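Protease 2A (Rhinovirus C, PDB 5X45) is a viral cysteine protease of chymotrypsin-like fold that probably cleaves the viral polyprotein, as other enterovirus and rhinovirus 2A enzymes do. Local coordinates at residues Ser62-Arg67 with His101-Asp106; Cys18-Asn23 with Thr34-Val39; Asp77-Gln82 with Leu95-Gly100; Phe8-Asp13 with Asp40-Pro45. All coordinates share one frame; numbering follows the deposited sequence.

Interaction 1. Residues Ser62-Arg67 with His101-Asp106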
# COMPACT_ATOMS: atom_id res chain seq x y z
N SER A 62 10.31 -0.77 5.22
CA SER A 62 10.01 -1.90 6.11
C SER A 62 10.01 -1.43 7.55
O SER A 62 11.08 -1.08 8.07
CB SER A 62 11.03 -3.02 5.93
OG SER A 62 10.90 -4.00 6.95
N ARG A 63 8.85 -1.42 8.21
CA ARG A 63 8.80 -0.91 9.58
C ARG A 63 9.55 -1.83 10.54
O ARG A 63 10.28 -1.35 11.41
CB ARG A 63 7.36 -0.72 10.08
CG ARG A 63 7.32 0.08 11.37
CD ARG A 63 5.93 0.27 11.92
NE ARG A 63 5.51 -0.88 12.72
CZ ARG A 63 5.48 -0.90 14.05
NH1 ARG A 63 5.84 0.18 14.74
NH2 ARG A 63 5.09 -1.99 14.70
N SER A 64 9.40 -3.13 10.35
CA SER A 64 10.03 -4.13 11.21
C SER A 64 11.55 -4.06 11.18
O SER A 64 12.20 -4.34 12.19
CB SER A 64 9.58 -5.54 10.81
OG SER A 64 9.87 -5.80 9.46
N LYS A 65 12.12 -3.70 10.03
CA LYS A 65 13.58 -3.54 9.90
C LYS A 65 14.00 -2.08 10.04
O LYS A 65 15.19 -1.79 10.13
CB LYS A 65 14.06 -4.09 8.55
CG LYS A 65 13.83 -5.58 8.39
CD LYS A 65 14.61 -6.35 9.42
CE LYS A 65 14.53 -7.84 9.17
NZ LYS A 65 15.20 -8.60 10.27
N ASP A 66 13.01 -1.19 10.06
CA ASP A 66 13.19 0.27 10.10
C ASP A 66 14.21 0.78 9.07
O ASP A 66 15.12 1.54 9.40
CB ASP A 66 13.60 0.72 11.50
CG ASP A 66 13.30 2.20 11.74
OD1 ASP A 66 12.37 2.74 11.10
OD2 ASP A 66 14.00 2.83 12.57
N ARG A 67 14.04 0.38 7.81
CA ARG A 67 14.87 0.87 6.72
C ARG A 67 14.18 0.66 5.39
O ARG A 67 13.20 -0.06 5.29
CB ARG A 67 16.24 0.19 6.71
CG ARG A 67 16.16 -1.33 6.70
CD ARG A 67 17.42 -1.96 6.14
NE ARG A 67 17.51 -1.79 4.70
CZ ARG A 67 18.34 -2.47 3.91
NH1 ARG A 67 19.15 -3.39 4.43
NH2 ARG A 67 18.35 -2.25 2.61
N HIS A 101 11.46 -8.80 2.87
CA HIS A 101 11.02 -9.09 4.22
C HIS A 101 9.70 -8.41 4.56
O HIS A 101 9.48 -7.23 4.25
CB HIS A 101 12.08 -8.67 5.22
CG HIS A 101 11.63 -8.84 6.64
ND1 HIS A 101 11.61 -10.06 7.27
CD2 HIS A 101 11.15 -7.94 7.53
CE1 HIS A 101 11.16 -9.91 8.50
NE2 HIS A 101 10.87 -8.63 8.69
N CYS A 102 8.81 -9.16 5.21
CA CYS A 102 7.55 -8.60 5.66
C CYS A 102 7.04 -9.33 6.90
O CYS A 102 7.01 -10.55 6.95
CB CYS A 102 6.51 -8.65 4.54
SG CYS A 102 4.93 -7.86 4.93
N GLU A 103 6.63 -8.56 7.91
CA GLU A 103 6.08 -9.11 9.14
C GLU A 103 4.74 -8.46 9.43
O GLU A 103 4.44 -7.40 8.88
CB GLU A 103 7.02 -8.86 10.32
CG GLU A 103 8.29 -9.66 10.32
CD GLU A 103 9.17 -9.26 11.49
OE1 GLU A 103 8.63 -8.66 12.44
OE2 GLU A 103 10.39 -9.55 11.46
N PRO A 104 3.94 -9.07 10.31
CA PRO A 104 2.75 -8.36 10.80
C PRO A 104 3.13 -6.99 11.37
O PRO A 104 4.06 -6.89 12.15
CB PRO A 104 2.21 -9.29 11.89
CG PRO A 104 2.64 -10.66 11.44
CD PRO A 104 3.97 -10.47 10.77
N GLY A 105 2.41 -5.95 10.95
CA GLY A 105 2.71 -4.61 11.42
C GLY A 105 3.38 -3.74 10.38
O GLY A 105 3.56 -2.54 10.59
N ASP A 106 3.76 -4.33 9.25
CA ASP A 106 4.45 -3.59 8.20
C ASP A 106 3.46 -2.96 7.20
O ASP A 106 3.86 -2.21 6.32
CB ASP A 106 5.44 -4.50 7.46
CG ASP A 106 6.64 -4.91 8.32
OD1 ASP A 106 6.81 -4.35 9.43
OD2 ASP A 106 7.40 -5.81 7.90
O HOH W 1 6.63 -1.29 6.65
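D106 OD2 is gripped by two donors. S64 OG meets the syn lone pair of that oxygen from across the contact, with 2.9 Å between S64 OG and D106 OD2, while the amide of E103 comes in from above the carboxylate plane (2.9 Å, E103 N to D106 OD2). The second oxygen is held as well: S64 N lies 3.0 Å from D106 OD1 and also approaches from out of the plane. S64 therefore clasps both oxygens, and its chi1 of 57°, which sets OG between its own backbone N and carbonyl carbon, brings the hydroxyl to the side where its N-H already points. S64 OG further lies 3.1 Å from H101 NE2, at the ring edge. Over one face of that imidazole stands K65 CE, 3.8 Å from the ring centroid in a CH-pi contact, carried there by a bend of the lysine chain at chi2. On the far flank R63 NE makes a weak bond to G105 O (3.3 Å), and a water accepts from R63 N and donates to D106 O. E103-D106 form a type II turn, with glycine at G105 as its positive phi demands; P104-D106 open the PGDCGG motif that carries the nucleophilic cysteine in this family. The buried D106 carboxylate thus has three protein donors and the R63 guanidinium does not touch it, which is consistent with a negative charge stabilised by hydroxyl and amide dipoles.

Interaction 2. Residues Cys18-Asn23 with Thr34-Val39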
# COMPACT_ATOMS: atom_id res chain seq x y z
N CYS A 18 -4.53 1.92 4.70
CA CYS A 18 -4.98 0.57 4.68
C CYS A 18 -6.24 0.56 5.48
O CYS A 18 -6.28 1.10 6.54
CB CYS A 18 -3.93 -0.32 5.29
SG CYS A 18 -2.62 -0.77 4.16
N ALA A 19 -7.30 -0.03 4.96
CA ALA A 19 -8.59 0.09 5.57
C ALA A 19 -8.71 -0.45 6.99
O ALA A 19 -9.43 0.10 7.78
CB ALA A 19 -9.66 -0.47 4.67
N HIS A 20 -8.01 -1.51 7.30
CA HIS A 20 -8.10 -2.09 8.61
C HIS A 20 -7.42 -1.29 9.69
O HIS A 20 -7.54 -1.59 10.85
CB HIS A 20 -7.60 -3.49 8.57
CG HIS A 20 -6.13 -3.58 8.51
ND1 HIS A 20 -5.43 -3.47 7.34
CD2 HIS A 20 -5.21 -3.76 9.48
CE1 HIS A 20 -4.15 -3.57 7.58
NE2 HIS A 20 -3.99 -3.76 8.87
N LEU A 21 -6.76 -0.22 9.30
CA LEU A 21 -6.03 0.61 10.20
C LEU A 21 -6.77 1.89 10.45
O LEU A 21 -6.28 2.76 11.12
CB LEU A 21 -4.69 0.95 9.59
CG LEU A 21 -3.44 0.26 10.10
CD1 LEU A 21 -3.72 -0.96 10.92
CD2 LEU A 21 -2.62 -0.12 8.91
N THR A 22 -7.94 2.02 9.89
CA THR A 22 -8.71 3.22 10.04
C THR A 22 -10.18 2.92 10.05
O THR A 22 -10.59 1.81 10.23
CB THR A 22 -8.33 4.22 8.96
OG1 THR A 22 -8.98 5.46 9.21
CG2 THR A 22 -8.69 3.73 7.65
N ASN A 23 -10.98 3.94 9.90
CA ASN A 23 -12.42 3.76 9.87
C ASN A 23 -13.04 4.77 8.92
O ASN A 23 -12.47 5.83 8.68
CB ASN A 23 -13.02 3.92 11.27
CG ASN A 23 -12.73 2.72 12.17
OD1 ASN A 23 -11.92 2.81 13.09
ND2 ASN A 23 -13.41 1.60 11.91
N THR A 34 -11.61 -5.12 -0.91
CA THR A 34 -10.98 -6.07 -1.83
C THR A 34 -9.58 -5.56 -2.22
O THR A 34 -8.83 -6.24 -2.91
CB THR A 34 -11.83 -6.30 -3.10
OG1 THR A 34 -12.28 -5.04 -3.62
CG2 THR A 34 -13.03 -7.17 -2.77
N ALA A 35 -9.26 -4.36 -1.77
CA ALA A 35 -7.92 -3.81 -1.93
C ALA A 35 -7.36 -3.36 -0.59
O ALA A 35 -6.28 -2.76 -0.54
CB ALA A 35 -7.94 -2.65 -2.92
N ASP A 36 -8.10 -3.63 0.49
CA ASP A 36 -7.75 -3.19 1.84
C ASP A 36 -7.38 -1.70 1.83
O ASP A 36 -6.37 -1.28 2.42
CB ASP A 36 -6.61 -4.03 2.42
CG ASP A 36 -6.37 -3.77 3.89
OD1 ASP A 36 -7.32 -3.30 4.56
OD2 ASP A 36 -5.24 -4.01 4.38
N LEU A 37 -8.21 -0.90 1.18
CA LEU A 37 -7.87 0.49 0.90
C LEU A 37 -8.98 1.44 1.26
O LEU A 37 -10.14 1.23 0.91
CB LEU A 37 -7.54 0.66 -0.58
CG LEU A 37 -7.12 2.06 -1.01
CD1 LEU A 37 -5.74 2.43 -0.43
CD2 LEU A 37 -7.12 2.17 -2.52
N GLN A 38 -8.62 2.51 1.95
CA GLN A 38 -9.55 3.59 2.22
C GLN A 38 -8.94 4.90 1.75
O GLN A 38 -7.76 5.15 1.99
CB GLN A 38 -9.89 3.68 3.71
CG GLN A 38 -10.67 4.95 4.04
CD GLN A 38 -11.27 4.96 5.44
OE1 GLN A 38 -11.59 3.91 6.01
NE2 GLN A 38 -11.40 6.15 6.01
N VAL A 39 -9.72 5.70 1.04
CA VAL A 39 -9.21 7.00 0.61
C VAL A 39 -10.09 8.12 1.15
O VAL A 39 -11.31 8.09 1.00
CB VAL A 39 -9.12 7.12 -0.91
CG1 VAL A 39 -8.40 8.42 -1.28
CG2 VAL A 39 -8.39 5.92 -1.49
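D36 turns toward H20 and the start of the 3-10 turn 19-21 with both its carboxylate and its carbonyl. CG lies opposite the aspartate's backbone N (chi1 -170°), and this swings the carboxylate across to the imidazole edge, the two planes only 25° apart. H20 ND1 makes weak bonds to both oxygens, 3.0 Å to D36 OD2 and 3.4 Å to D36 OD1, and the amide of H20 adds another weak one to OD1. The hydroxyl of Y87 is the stronger partner of D36 OD1, with T122 weakly bound at OD2, while Y86 stacks on the H20 ring. The carbonyl of D36 is taken by A19 N (3.0 Å, N to D36 O) and touched by C18 CA. D36 and L37 together make a G1 beta bulge. L37 pairs with C18 as an antiparallel non-hydrogen-bonded bridge from which the side chains diverge. Q38 then comes back toward the loop on an extended chain, and its NE2 donates to N23 O over 2.9 Å, nearly straight at 164° and in the amide's own plane. D40 OD1 takes a further hydrogen bond from the same nitrogen. Alongside, T22 CG2 packs at 3.3 Å from Q38 OE1. The H20-D36 pair is consistent with being the histidine and aspartate of the catalytic triad, as in other chymotrypsin-like proteases; the amide, ring and tyrosine donors around the carboxylate would fix its rotation and so hold the imidazole in a defined orientation.

Interaction 3. Residues Asp77-Gln82 with Leu95-Gly100; sequences DWYEIQ and LLIGEG
W78 and Y79 begin the contact of a two-stranded antiparallel hairpin, strands 78-81 and 90-93, with strand 95-98 of the six-stranded barrel that forms the C-terminal part of this chymotrypsin-like fold. The chain turns a corner at D77, and the strand that follows crosses 95-98 at 68° with the axes 7.9 Å apart at closest approach, so the two meet through side chains and not as neighbours in one sheet. W78 offers little more than its backbone, whose carbonyl carbon lies 4.4 Å from L95 CD1; its indole leads away to I91 and Y93 on the partner strand. Y79 does most of the work. Its CB sits 3.5 Å from L95 CD1, and with CG turned opposite the backbone N (chi1 -161°) the phenol projects over the barrel strand toward I97. The two side chains come from opposite directions, the isoleucine ending on a ring face: I97 CD1 stands 3.6 Å from the Y79 ring centroid, only 6° off the normal, a CH-pi contact over the centre. On the barrel side A130 of strand 129-133 touches both L95 and I97, and H76 touches I97. Further along, I81 reaches in from the strand so that its CD1 lies at the edge of the Y79 ring, in its plane, while the same methyl ends 4.4 Å from L95 CD2.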
# COMPACT_ATOMS: atom_id res chain seq x y z
N ASP A 77 -3.37 -9.82 -10.90
CA ASP A 77 -4.74 -9.31 -10.92
C ASP A 77 -5.43 -9.58 -9.59
O ASP A 77 -6.14 -8.72 -9.07
CB ASP A 77 -5.53 -9.94 -12.06
CG ASP A 77 -5.32 -9.22 -13.39
OD1 ASP A 77 -4.62 -8.18 -13.40
OD2 ASP A 77 -5.85 -9.69 -14.42
N TRP A 78 -5.21 -10.75 -9.02
CA TRP A 78 -5.73 -11.04 -7.69
C TRP A 78 -4.84 -12.01 -6.95
O TRP A 78 -4.04 -12.72 -7.56
CB TRP A 78 -7.17 -11.57 -7.77
CG TRP A 78 -7.39 -12.80 -8.63
CD1 TRP A 78 -7.75 -12.81 -9.94
CD2 TRP A 78 -7.29 -14.17 -8.23
NE1 TRP A 78 -7.87 -14.10 -10.39
CE2 TRP A 78 -7.60 -14.96 -9.35
CE3 TRP A 78 -6.96 -14.81 -7.02
CZ2 TRP A 78 -7.59 -16.36 -9.32
CZ3 TRP A 78 -6.95 -16.19 -6.99
CH2 TRP A 78 -7.26 -16.96 -8.13
N TYR A 79 -5.00 -12.05 -5.63
CA TYR A 79 -4.09 -12.79 -4.77
C TYR A 79 -4.80 -13.24 -3.50
O TYR A 79 -5.61 -12.49 -2.95
CB TYR A 79 -2.90 -11.89 -4.42
CG TYR A 79 -1.64 -12.56 -3.92
CD1 TYR A 79 -0.83 -13.29 -4.78
CD2 TYR A 79 -1.23 -12.40 -2.60
CE1 TYR A 79 0.34 -13.89 -4.33
CE2 TYR A 79 -0.07 -12.99 -2.14
CZ TYR A 79 0.71 -13.73 -3.01
OH TYR A 79 1.87 -14.31 -2.55
N GLU A 80 -4.51 -14.46 -3.05
CA GLU A 80 -5.10 -14.99 -1.82
C GLU A 80 -4.33 -14.50 -0.60
O GLU A 80 -3.15 -14.82 -0.43
CB GLU A 80 -5.12 -16.52 -1.84
CG GLU A 80 -5.83 -17.17 -0.66
CD GLU A 80 -6.36 -18.57 -0.98
OE1 GLU A 80 -6.03 -19.51 -0.23
OE2 GLU A 80 -7.09 -18.74 -1.98
N ILE A 81 -4.99 -13.72 0.25
CA ILE A 81 -4.40 -13.28 1.50
C ILE A 81 -4.79 -14.24 2.61
O ILE A 81 -5.98 -14.53 2.80
CB ILE A 81 -4.85 -11.86 1.89
CG1 ILE A 81 -4.75 -10.89 0.71
CG2 ILE A 81 -4.04 -11.36 3.09
CD1 ILE A 81 -3.36 -10.73 0.15
N GLN A 82 -3.80 -14.74 3.35
CA GLN A 82 -4.12 -15.69 4.40
C GLN A 82 -4.77 -14.98 5.59
O GLN A 82 -4.59 -13.77 5.78
CB GLN A 82 -2.87 -16.44 4.84
CG GLN A 82 -2.27 -17.25 3.72
CD GLN A 82 -3.29 -18.15 3.04
OE1 GLN A 82 -4.10 -18.80 3.71
NE2 GLN A 82 -3.27 -18.16 1.72
N LEU A 95 -2.41 -6.47 -7.12
CA LEU A 95 -1.25 -6.55 -6.25
C LEU A 95 0.06 -6.51 -7.01
O LEU A 95 0.17 -7.01 -8.13
CB LEU A 95 -1.31 -7.81 -5.39
CG LEU A 95 -2.42 -7.62 -4.35
CD1 LEU A 95 -3.61 -8.48 -4.69
CD2 LEU A 95 -1.92 -7.85 -2.92
N LEU A 96 1.05 -5.91 -6.37
CA LEU A 96 2.44 -6.05 -6.77
C LEU A 96 3.13 -6.99 -5.80
O LEU A 96 3.01 -6.83 -4.59
CB LEU A 96 3.12 -4.69 -6.80
CG LEU A 96 2.47 -3.69 -7.76
CD1 LEU A 96 2.74 -2.27 -7.30
CD2 LEU A 96 3.00 -3.92 -9.17
N ILE A 97 3.78 -8.02 -6.32
CA ILE A 97 4.45 -8.97 -5.43
C ILE A 97 5.94 -9.04 -5.69
O ILE A 97 6.37 -9.26 -6.83
CB ILE A 97 3.89 -10.40 -5.57
CG1 ILE A 97 2.36 -10.40 -5.58
CG2 ILE A 97 4.46 -11.29 -4.46
CD1 ILE A 97 1.72 -10.31 -4.23
N GLY A 98 6.74 -8.86 -4.64
CA GLY A 98 8.18 -8.92 -4.77
C GLY A 98 8.80 -9.72 -3.65
O GLY A 98 8.17 -9.97 -2.62
N GLU A 99 10.05 -10.12 -3.83
CA GLU A 99 10.79 -10.77 -2.77
C GLU A 99 11.27 -9.70 -1.82
O GLU A 99 11.78 -8.66 -2.23
CB GLU A 99 11.97 -11.60 -3.28
CG GLU A 99 11.92 -12.03 -4.75
CD GLU A 99 13.19 -12.73 -5.20
OE1 GLU A 99 13.88 -12.25 -6.13
OE2 GLU A 99 13.53 -13.78 -4.59
N GLY A 100 11.09 -9.95 -0.53
CA GLY A 100 11.44 -8.97 0.47
C GLY A 100 10.88 -9.36 1.82
O GLY A 100 9.98 -10.18 1.91

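Interaction 4. Residues Phe8-Asp13 with Asp40-Pro45; sequences FVHTRD and DSTNVP
H10 NE2 donates to V44 O over 2.9 Å at an N-H...O angle of 148°, the acceptor lying slightly out of the imidazole plane. A second bond, backbone to backbone, joins T42 N to D13 O, also at 2.9 Å. These two bonds hold the end of strand 37-41 and the turn after it against the chain that leads out of strand 9-10. Between them R12 O receives a CA-H...O contact from P45, 3.2 Å from R12 O to P45 CA, where the backbones come close together. T42 serves both sides of the junction. Its hydroxyl, opposite the backbone N at chi1 -176°, accepts from V44 N at 3.3 Å from T42 OG1, and this curls the chain back so that the V44 carbonyl can face H10. Its methyl meanwhile packs near the imidazole edge, 3.6 Å from T42 CG2 to H10 NE2, and rests against the D13 carbonyl. V44 CG2 touches the same ring in its plane, 3.6 Å from H10 CE1, so two methyl groups line the rim of the histidine's outer end. At the exposed rim the aliphatic part of R12 passes obliquely by P45, with 4.1 Å between R12 CG and P45 CB. Beyond the two segments, the H10 amide bonds to the D48 carboxylate, and D40 pairs with I15 of the next strand. The V44 N to T42 OG1 bond defines an ST turn, here at the end of strand 37-41 in the four-stranded antiparallel sheet of the N-terminal subdomain found in 2A proteases.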
# COMPACT_ATOMS: atom_id res chain seq x y z
N PHE A 8 1.18 5.80 5.42
CA PHE A 8 0.02 6.25 4.67
C PHE A 8 0.54 7.09 3.51
O PHE A 8 1.70 7.46 3.50
CB PHE A 8 -0.95 7.07 5.55
CG PHE A 8 -0.31 8.28 6.20
CD1 PHE A 8 -0.20 9.49 5.51
CD2 PHE A 8 0.18 8.21 7.50
CE1 PHE A 8 0.40 10.60 6.11
CE2 PHE A 8 0.77 9.33 8.12
CZ PHE A 8 0.89 10.51 7.42
N VAL A 9 -0.33 7.38 2.55
CA VAL A 9 0.04 8.22 1.42
C VAL A 9 -0.79 9.50 1.44
O VAL A 9 -2.01 9.45 1.46
CB VAL A 9 -0.15 7.49 0.09
CG1 VAL A 9 0.29 8.37 -1.07
CG2 VAL A 9 0.61 6.17 0.10
N HIS A 10 -0.11 10.64 1.41
CA HIS A 10 -0.78 11.93 1.54
C HIS A 10 -0.48 12.81 0.33
O HIS A 10 0.57 13.44 0.25
CB HIS A 10 -0.33 12.61 2.83
CG HIS A 10 -1.08 13.87 3.14
ND1 HIS A 10 -0.73 14.71 4.18
CD2 HIS A 10 -2.17 14.43 2.56
CE1 HIS A 10 -1.56 15.73 4.21
NE2 HIS A 10 -2.44 15.59 3.25
N THR A 11 -1.42 12.86 -0.61
CA THR A 11 -1.24 13.66 -1.82
C THR A 11 -1.78 15.07 -1.62
O THR A 11 -2.16 15.43 -0.50
CB THR A 11 -1.95 13.01 -3.03
OG1 THR A 11 -3.36 13.02 -2.82
CG2 THR A 11 -1.46 11.57 -3.23
N ARG A 12 -1.83 15.85 -2.70
CA ARG A 12 -2.31 17.24 -2.62
C ARG A 12 -3.74 17.32 -2.10
O ARG A 12 -4.11 18.26 -1.39
CB ARG A 12 -2.27 17.93 -3.98
CG ARG A 12 -2.49 19.43 -3.86
CD ARG A 12 -3.18 20.05 -5.07
NE ARG A 12 -2.26 20.61 -6.06
CZ ARG A 12 -2.50 20.64 -7.37
NH1 ARG A 12 -1.62 21.17 -8.20
NH2 ARG A 12 -3.64 20.14 -7.85
N ASP A 13 -4.54 16.33 -2.47
CA ASP A 13 -5.96 16.38 -2.17
C ASP A 13 -6.51 15.17 -1.39
O ASP A 13 -7.65 15.20 -0.94
CB ASP A 13 -6.75 16.59 -3.47
CG ASP A 13 -6.33 15.64 -4.58
OD1 ASP A 13 -5.71 14.59 -4.28
OD2 ASP A 13 -6.61 15.96 -5.76
N ASP A 40 -9.45 9.10 1.78
CA ASP A 40 -10.16 10.25 2.33
C ASP A 40 -9.71 11.52 1.63
O ASP A 40 -8.54 11.66 1.28
CB ASP A 40 -9.93 10.37 3.84
CG ASP A 40 -10.62 9.25 4.63
OD1 ASP A 40 -10.86 8.17 4.07
OD2 ASP A 40 -10.95 9.47 5.82
N SER A 41 -10.64 12.43 1.41
CA SER A 41 -10.28 13.75 0.91
C SER A 41 -9.65 14.56 2.04
O SER A 41 -9.87 14.26 3.22
CB SER A 41 -11.50 14.47 0.36
OG SER A 41 -12.41 14.71 1.42
N THR A 42 -8.86 15.56 1.69
CA THR A 42 -8.28 16.42 2.71
C THR A 42 -8.07 17.86 2.24
O THR A 42 -7.73 18.12 1.09
CB THR A 42 -6.94 15.84 3.23
OG1 THR A 42 -6.45 16.67 4.29
CG2 THR A 42 -5.90 15.76 2.11
N ASN A 43 -8.30 18.77 3.18
CA ASN A 43 -8.15 20.20 2.94
C ASN A 43 -6.68 20.62 2.99
O ASN A 43 -6.31 21.65 2.43
CB ASN A 43 -8.98 20.98 3.95
CG ASN A 43 -10.39 21.21 3.46
OD1 ASN A 43 -10.66 21.13 2.26
ND2 ASN A 43 -11.31 21.48 4.38
N VAL A 44 -5.86 19.85 3.71
CA VAL A 44 -4.43 20.16 3.82
C VAL A 44 -3.65 19.31 2.80
O VAL A 44 -3.79 18.08 2.76
CB VAL A 44 -3.90 19.98 5.29
CG1 VAL A 44 -5.08 20.00 6.25
CG2 VAL A 44 -3.17 18.67 5.49
N PRO A 45 -2.93 19.97 1.90
CA PRO A 45 -2.13 19.32 0.85
C PRO A 45 -0.97 18.46 1.39
O PRO A 45 -0.31 18.84 2.36
CB PRO A 45 -1.59 20.50 0.03
CG PRO A 45 -2.57 21.60 0.26
CD PRO A 45 -3.00 21.43 1.70

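In the fold
From the N terminus, interaction 4 opens first at 8-13 and closes at 40-45, and the loop it spans contains interaction 2, which joins 18-23 to 34-39. Both use strand 37-41 and belong to the four-stranded N-terminal sheet, their centres about 15 Å apart. The chain then passes zinc ligands C53 and C55 before interaction 1 joins the loop between strands 57-62 and 67-76 to that between 95-98 and 110-113. Nested within that span, interaction 3 sets the 78-81 hairpin strand on barrel strand 95-98. The two nested pairs follow in series without crossing: one lies in the sheet, the other in the barrel. Interactions 3 and 4 lie on opposite sides of the chain's centre.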